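Local coordinates for molybdopterin biosynthesis Mog protein (Mycobacterium tuberculosis, PDB 2G4R), which probably takes part in molybdenum cofactor biosynthesis, as a MogA protein with a probable molybdopterin-binding domain, at residues D137-G140 / V141-D144; P93-A96 / D97-R101; N49-G52 / E53-D57. All coordinates share one frame; numbering follows the deposited sequence.

Contact 1: D137-G140 / V141-D144; sequences DGLG and VLAD
Leu139 and Leu142 approach each other on the buried flank of helix 132-143, the CD2 methyls of the two leucines standing 4.5 Å apart, while Val141 leaves the same helix on another side. The leucine contact is light, a single pair of methyl groups. Leu142 has its CG anti to the backbone N (chi1 179°), which sends the branch past the carbonyl carbon, whereas the CG of Leu139 lies beside its own backbone N (chi1 -64°). Both side chains go on to meet Trp31 of helix 24-34 and Ile67 of strand 65-69, and Leu128 and Ile126 of strand 123-128 take Leu139 and Leu142 respectively. Val141 faces helix 93-102, packing on Leu95, Ala98 and Ser102; within its own helix it meets backbone oxygens, Val141 CB sitting 3.4 Å from Gly138 O and Val141 CG2, beside the backbone N, 3.6 Å from Asp137 O. Ala143 follows on the side of Trp31, its CB packed 3.5 Å from Leu139 O.

Beneath these side chains run three successive i to i+4 bonds of the alpha-helix. Val141 N donates a hydrogen bond to Asp137 O at 3.2 Å, the longest of the three. Leu142 N to Gly138 O is the straightest, with an N-H...O angle of 164°, and Ala143 N closes on Leu139 O at 2.8 Å, the shortest yet most bent. Beyond them, Asp144 N bonds to Val141 O, an i to i+3 step.

With the carbonyls of 137-139 taken up by the helix, the leucines offer apolar side chains to Trp31 and the sheet. The carboxylates of Asp137 and Asp144 are kept off that face; Asp137 OD2 forms a long, weak ion pair with Lys106, a modest electrostatic addition to a segment held mainly by backbone bonding and apolar packing.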
loop_
_atom_site.group_PDB
_atom_site.type_symbol
_atom_site.label_atom_id
_atom_site.label_comp_id
_atom_site.label_asym_id
_atom_site.label_seq_id
_atom_site.Cartn_x
_atom_site.Cartn_y
_atom_site.Cartn_z
ATOM N N ASP A 137 19.692 -15.281 -5.314
ATOM C CA ASP A 137 20.826 -15.950 -4.628
ATOM C C ASP A 137 20.398 -16.611 -3.302
ATOM O O ASP A 137 20.760 -17.748 -3.004
ATOM C CB ASP A 137 21.963 -14.960 -4.317
ATOM C CG ASP A 137 22.804 -14.548 -5.555
ATOM O OD1 ASP A 137 22.799 -15.263 -6.584
ATOM O OD2 ASP A 137 23.500 -13.470 -5.466
ATOM N N GLY A 138 19.644 -15.878 -2.493
ATOM C CA GLY A 138 19.163 -16.416 -1.226
ATOM C C GLY A 138 18.145 -17.554 -1.409
ATOM O O GLY A 138 18.163 -18.520 -0.645
ATOM N N LEU A 139 17.270 -17.466 -2.419
ATOM C CA LEU A 139 16.340 -18.587 -2.722
ATOM C C LEU A 139 17.127 -19.833 -3.181
ATOM O O LEU A 139 16.749 -20.952 -2.885
ATOM C CB LEU A 139 15.292 -18.176 -3.755
ATOM C CG LEU A 139 14.323 -17.079 -3.351
ATOM C CD1 LEU A 139 13.542 -16.618 -4.576
ATOM C CD2 LEU A 139 13.445 -17.573 -2.218
ATOM N N GLY A 140 18.260 -19.613 -3.839
ATOM C CA GLY A 140 19.138 -20.718 -4.231
ATOM C C GLY A 140 19.720 -21.440 -3.019
ATOM O O GLY A 140 19.855 -22.686 -2.992
ATOM N N VAL A 141 20.057 -20.679 -1.996
ATOM C CA VAL A 141 20.525 -21.244 -0.749
ATOM C C VAL A 141 19.403 -22.026 -0.115
ATOM O O VAL A 141 19.593 -23.172 0.265
ATOM C CB VAL A 141 21.011 -20.161 0.215
ATOM C CG1 VAL A 141 21.185 -20.725 1.608
ATOM C CG2 VAL A 141 22.251 -19.600 -0.278
ATOM N N LEU A 142 18.214 -21.408 -0.028
ATOM C CA LEU A 142 17.059 -22.038 0.588
ATOM C C LEU A 142 16.676 -23.333 -0.117
ATOM O O LEU A 142 16.246 -24.266 0.529
ATOM C CB LEU A 142 15.835 -21.111 0.605
ATOM C CG LEU A 142 14.519 -21.636 1.209
ATOM C CD1 LEU A 142 14.670 -21.938 2.699
ATOM C CD2 LEU A 142 13.389 -20.619 1.036
ATOM N N ALA A 143 16.843 -23.387 -1.436
ATOM C CA ALA A 143 16.457 -24.567 -2.203
ATOM C C ALA A 143 17.228 -25.824 -1.768
ATOM O O ALA A 143 16.703 -26.906 -1.813
ATOM C CB ALA A 143 16.618 -24.327 -3.734
ATOM N N ASP A 144 18.468 -25.647 -1.354
ATOM C CA ASP A 144 19.316 -26.737 -0.873
ATOM C C ASP A 144 18.832 -27.373 0.446
ATOM O O ASP A 144 19.259 -28.494 0.797
ATOM C CB ASP A 144 20.726 -26.175 -0.588
ATOM C CG ASP A 144 21.554 -25.871 -1.848
ATOM O OD1 ASP A 144 21.258 -26.404 -2.948
ATOM O OD2 ASP A 144 22.552 -25.098 -1.682
#

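Contact 2: P93-A96 / D97-R101; sequences PGLA and DAIRR
Asp97 opens the second segment of this alpha-helical run, part of helix 93-102 in the mixed alpha/beta fold of the probable molybdopterin-binding domain. Asp97 N bonds almost straight to Pro93 O, 3.0 Å away, and that oxygen lies over the face of the carboxylate, 3.1 Å from Asp97 CG, though the oxygens themselves do not bond. Arg100 NH1 reaches Asp97 OD1 at 2.9 Å on its anti lone pair, nearly in the guanidinium plane, forming a salt bridge; OD1 is also hydrogen-bonded to a Tris molecule, probably from the crystallisation liquor. Ala98 N bonds to Gly94 O, arriving well tilted from the carbonyl plane (32°). Ile99 N bonds to Leu95 O at 2.9 Å, and Ile99 CD1 touches Leu95 CG at 4.1 Å; the two side chains cross at a slant and continue onto Ile126 and Cys117. Arg100 N bonds to Ala96 O, and its side chain, bent at chi3 (-79°), folds back until that oxygen lies over the centre of one guanidinium face. The carbonyls of Ser113 and Gly115 hold Arg100 NH2. Finally, a water in the Arg101 guanidinium plane accepts from Arg101 NH2 at 2.6 Å and donates to Gly94 O at 2.6 Å.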
loop_
_atom_site.group_PDB
_atom_site.type_symbol
_atom_site.label_atom_id
_atom_site.label_comp_id
_atom_site.label_asym_id
_atom_site.label_seq_id
_atom_site.Cartn_x
_atom_site.Cartn_y
_atom_site.Cartn_z
ATOM N N PRO A 93 20.741 -19.352 12.778
ATOM C CA PRO A 93 21.881 -18.470 12.370
ATOM C C PRO A 93 22.595 -18.931 11.102
ATOM O O PRO A 93 22.970 -18.099 10.254
ATOM C CB PRO A 93 22.845 -18.532 13.567
ATOM C CG PRO A 93 22.454 -19.769 14.317
ATOM C CD PRO A 93 20.978 -19.942 14.112
ATOM N N GLY A 94 22.772 -20.230 10.944
ATOM C CA GLY A 94 23.516 -20.719 9.784
ATOM C C GLY A 94 22.836 -20.390 8.453
ATOM O O GLY A 94 23.499 -20.144 7.447
ATOM N N LEU A 95 21.510 -20.387 8.449
ATOM C CA LEU A 95 20.762 -20.147 7.228
ATOM C C LEU A 95 20.860 -18.669 6.841
ATOM O O LEU A 95 21.129 -18.376 5.669
ATOM C CB LEU A 95 19.295 -20.505 7.421
ATOM C CG LEU A 95 18.377 -20.434 6.187
ATOM C CD1 LEU A 95 19.026 -21.072 4.987
ATOM C CD2 LEU A 95 17.020 -21.112 6.502
ATOM N N ALA A 96 20.661 -17.766 7.809
ATOM C CA ALA A 96 20.823 -16.324 7.597
ATOM C C ALA A 96 22.256 -15.980 7.106
ATOM O O ALA A 96 22.400 -15.258 6.138
ATOM C CB ALA A 96 20.486 -15.540 8.843
ATOM N N ASP A 97 23.274 -16.570 7.734
ATOM C CA ASP A 97 24.690 -16.382 7.354
ATOM C C ASP A 97 24.904 -16.862 5.900
ATOM O O ASP A 97 25.451 -16.148 5.101
ATOM C CB ASP A 97 25.632 -17.126 8.336
ATOM C CG ASP A 97 25.607 -16.552 9.801
ATOM O OD1 ASP A 97 24.893 -15.559 10.114
ATOM O OD2 ASP A 97 26.349 -17.116 10.640
ATOM N N ALA A 98 24.413 -18.054 5.565
ATOM C CA ALA A 98 24.605 -18.626 4.213
ATOM C C ALA A 98 23.917 -17.736 3.176
ATOM O O ALA A 98 24.459 -17.547 2.113
ATOM C CB ALA A 98 24.075 -20.057 4.126
ATOM N N ILE A 99 22.703 -17.267 3.470
ATOM C CA ILE A 99 22.014 -16.284 2.602
ATOM C C ILE A 99 22.860 -15.013 2.387
ATOM O O ILE A 99 22.986 -14.557 1.246
ATOM C CB ILE A 99 20.594 -15.956 3.105
ATOM C CG1 ILE A 99 19.666 -17.193 2.946
ATOM C CG2 ILE A 99 19.970 -14.741 2.337
ATOM C CD1 ILE A 99 18.370 -17.101 3.796
ATOM N N ARG A 100 23.455 -14.459 3.456
ATOM C CA ARG A 100 24.424 -13.347 3.309
ATOM C C ARG A 100 25.582 -13.716 2.439
ATOM O O ARG A 100 25.936 -12.972 1.500
ATOM C CB ARG A 100 24.959 -12.819 4.642
ATOM C CG ARG A 100 24.059 -11.789 5.296
ATOM C CD ARG A 100 24.743 -11.250 6.589
ATOM N NE ARG A 100 24.568 -12.200 7.652
ATOM C CZ ARG A 100 23.454 -12.306 8.391
ATOM N NH1 ARG A 100 23.420 -13.230 9.324
ATOM N NH2 ARG A 100 22.376 -11.515 8.215
ATOM N N ARG A 101 26.171 -14.869 2.686
ATOM C CA ARG A 101 27.370 -15.246 1.910
ATOM C C ARG A 101 27.067 -15.572 0.454
ATOM O O ARG A 101 27.967 -15.563 -0.354
ATOM C CB ARG A 101 28.050 -16.458 2.501
ATOM C CG ARG A 101 28.900 -16.142 3.682
ATOM C CD ARG A 101 29.526 -17.388 4.232
ATOM N NE ARG A 101 28.758 -17.936 5.362
ATOM C CZ ARG A 101 28.120 -19.106 5.375
ATOM N NH1 ARG A 101 28.146 -19.940 4.341
ATOM N NH2 ARG A 101 27.478 -19.468 6.460
HETATM O O HOH W 1 25.929 -21.084 7.774
#

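Contact 3: N49-G52 / E53-D57; sequences NPVG and EALHD
Val51 and Leu55 run alongside each other in the same direction, with Val51 CG1 4.1 Å from Leu55 CD1. The leucine also leans on the backbone of its partner, Leu55 CG being 3.3 Å from Val51 O, because its CG is turned beside its own backbone N (chi1 -67°). On another flank the imidazole of His56 folds back toward the preceding turn and brings CD2 within 3.2 Å of Gly52 O, an oblique approach to the ring. Gly52 O also accepts from His56 N at 2.9 Å, with an N-H...O angle of 170°. Such i to i+4 pairs are the pattern of an alpha-helix, here the opening turns of helix 49-60, which packs on strand 65-69 of the mixed sheet: Asn49 O, Pro50 O and Val51 O accept from the N-H groups of Glu53, Ala54 and Leu55 in turn. The bond to Pro50 O is the most tilted, 35° from the carbonyl plane, and a water adds a second donor there, at 2.8 Å from Pro50 O. The extended side chain of Glu53 accepts from the same water through OE1. Farther out, Leu55 rests on Ile66 and Thr68, Val51 on His83 and His56 on Val87, while Asn49 packs against Gln41 of a second subunit.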
loop_
_atom_site.group_PDB
_atom_site.type_symbol
_atom_site.label_atom_id
_atom_site.label_comp_id
_atom_site.label_asym_id
_atom_site.label_seq_id
_atom_site.Cartn_x
_atom_site.Cartn_y
_atom_site.Cartn_z
ATOM N N ASN A 49 5.495 -1.469 11.961
ATOM C CA ASN A 49 4.414 -2.246 12.515
ATOM C C ASN A 49 3.713 -3.151 11.504
ATOM O O ASN A 49 3.361 -4.286 11.860
ATOM C CB ASN A 49 3.427 -1.369 13.293
ATOM C CG ASN A 49 3.976 -0.906 14.684
ATOM O OD1 ASN A 49 4.859 -1.528 15.291
ATOM N ND2 ASN A 49 3.411 0.192 15.182
ATOM N N PRO A 50 3.460 -2.661 10.270
ATOM C CA PRO A 50 2.805 -3.497 9.227
ATOM C C PRO A 50 3.543 -4.809 8.956
ATOM O O PRO A 50 2.888 -5.797 8.587
ATOM C CB PRO A 50 2.821 -2.587 7.995
ATOM C CG PRO A 50 2.803 -1.203 8.614
ATOM C CD PRO A 50 3.690 -1.288 9.776
ATOM N N VAL A 51 4.859 -4.835 9.214
ATOM C CA VAL A 51 5.668 -6.082 9.137
ATOM C C VAL A 51 5.280 -7.073 10.249
ATOM O O VAL A 51 4.964 -8.260 9.989
ATOM C CB VAL A 51 7.193 -5.841 9.202
ATOM C CG1 VAL A 51 7.942 -7.220 9.056
ATOM C CG2 VAL A 51 7.620 -4.825 8.140
ATOM N N GLY A 52 5.317 -6.586 11.495
ATOM C CA GLY A 52 4.791 -7.389 12.622
ATOM C C GLY A 52 3.380 -7.942 12.370
ATOM O O GLY A 52 3.087 -9.131 12.592
ATOM N N GLU A 53 2.499 -7.062 11.930
ATOM C CA GLU A 53 1.110 -7.420 11.638
ATOM C C GLU A 53 1.034 -8.508 10.590
ATOM O O GLU A 53 0.344 -9.506 10.801
ATOM C CB GLU A 53 0.305 -6.190 11.162
ATOM C CG GLU A 53 -1.135 -6.519 10.796
ATOM C CD GLU A 53 -1.926 -5.313 10.286
ATOM O OE1 GLU A 53 -1.310 -4.339 9.720
ATOM O OE2 GLU A 53 -3.166 -5.365 10.463
ATOM N N ALA A 54 1.743 -8.346 9.466
ATOM C CA ALA A 54 1.745 -9.397 8.423
ATOM C C ALA A 54 2.321 -10.779 8.905
ATOM O O ALA A 54 1.771 -11.852 8.631
ATOM C CB ALA A 54 2.486 -8.917 7.227
ATOM N N LEU A 55 3.380 -10.741 9.690
ATOM C CA LEU A 55 4.008 -11.963 10.154
ATOM C C LEU A 55 3.122 -12.680 11.164
ATOM O O LEU A 55 2.929 -13.888 11.078
ATOM C CB LEU A 55 5.384 -11.682 10.724
ATOM C CG LEU A 55 6.460 -11.199 9.737
ATOM C CD1 LEU A 55 7.767 -11.034 10.482
ATOM C CD2 LEU A 55 6.642 -12.106 8.592
ATOM N N HIS A 56 2.598 -11.950 12.127
ATOM C CA HIS A 56 1.721 -12.574 13.137
ATOM C C HIS A 56 0.529 -13.217 12.447
ATOM O O HIS A 56 0.175 -14.349 12.724
ATOM C CB HIS A 56 1.277 -11.560 14.179
ATOM C CG HIS A 56 2.289 -11.320 15.263
ATOM N ND1 HIS A 56 2.649 -12.281 16.182
ATOM C CD2 HIS A 56 3.008 -10.217 15.578
ATOM C CE1 HIS A 56 3.532 -11.778 17.023
ATOM N NE2 HIS A 56 3.765 -10.526 16.678
ATOM N N ASP A 57 -0.067 -12.495 11.507
ATOM C CA ASP A 57 -1.177 -12.988 10.765
ATOM C C ASP A 57 -0.813 -14.252 10.001
ATOM O O ASP A 57 -1.622 -15.174 9.897
ATOM C CB ASP A 57 -1.687 -11.916 9.808
ATOM C CG ASP A 57 -2.476 -10.799 10.528
ATOM O OD1 ASP A 57 -2.681 -10.870 11.775
ATOM O OD2 ASP A 57 -2.890 -9.838 9.835
HETATM O O HOH W 2 0.405 -5.354 7.465
#

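How the contacts relate
Each contact joins residues within a single helix, so none closes a long loop; the three follow in series without nesting or crossing. Contact 3 comes first, between strands 43-45 and 65-69, and its helix 49-60 packs on strand 65-69 and helix 80-87. Contact 2 follows directly after strand 90-91, and contact 1 lies last, after strand 123-128. Contacts 1 and 2, with centres about 10 Å apart, join helices 132-143 and 93-102, both resting on strand 123-128: Val141 packs on Leu95, Ala98 and Ile99, and Ile99 CG2 lies 4.0 Å from Gly138 CA. Contact 3 lies across the chain's centre, its own centre about 24 Å from that of contact 1 and about 23 Å from that of contact 2.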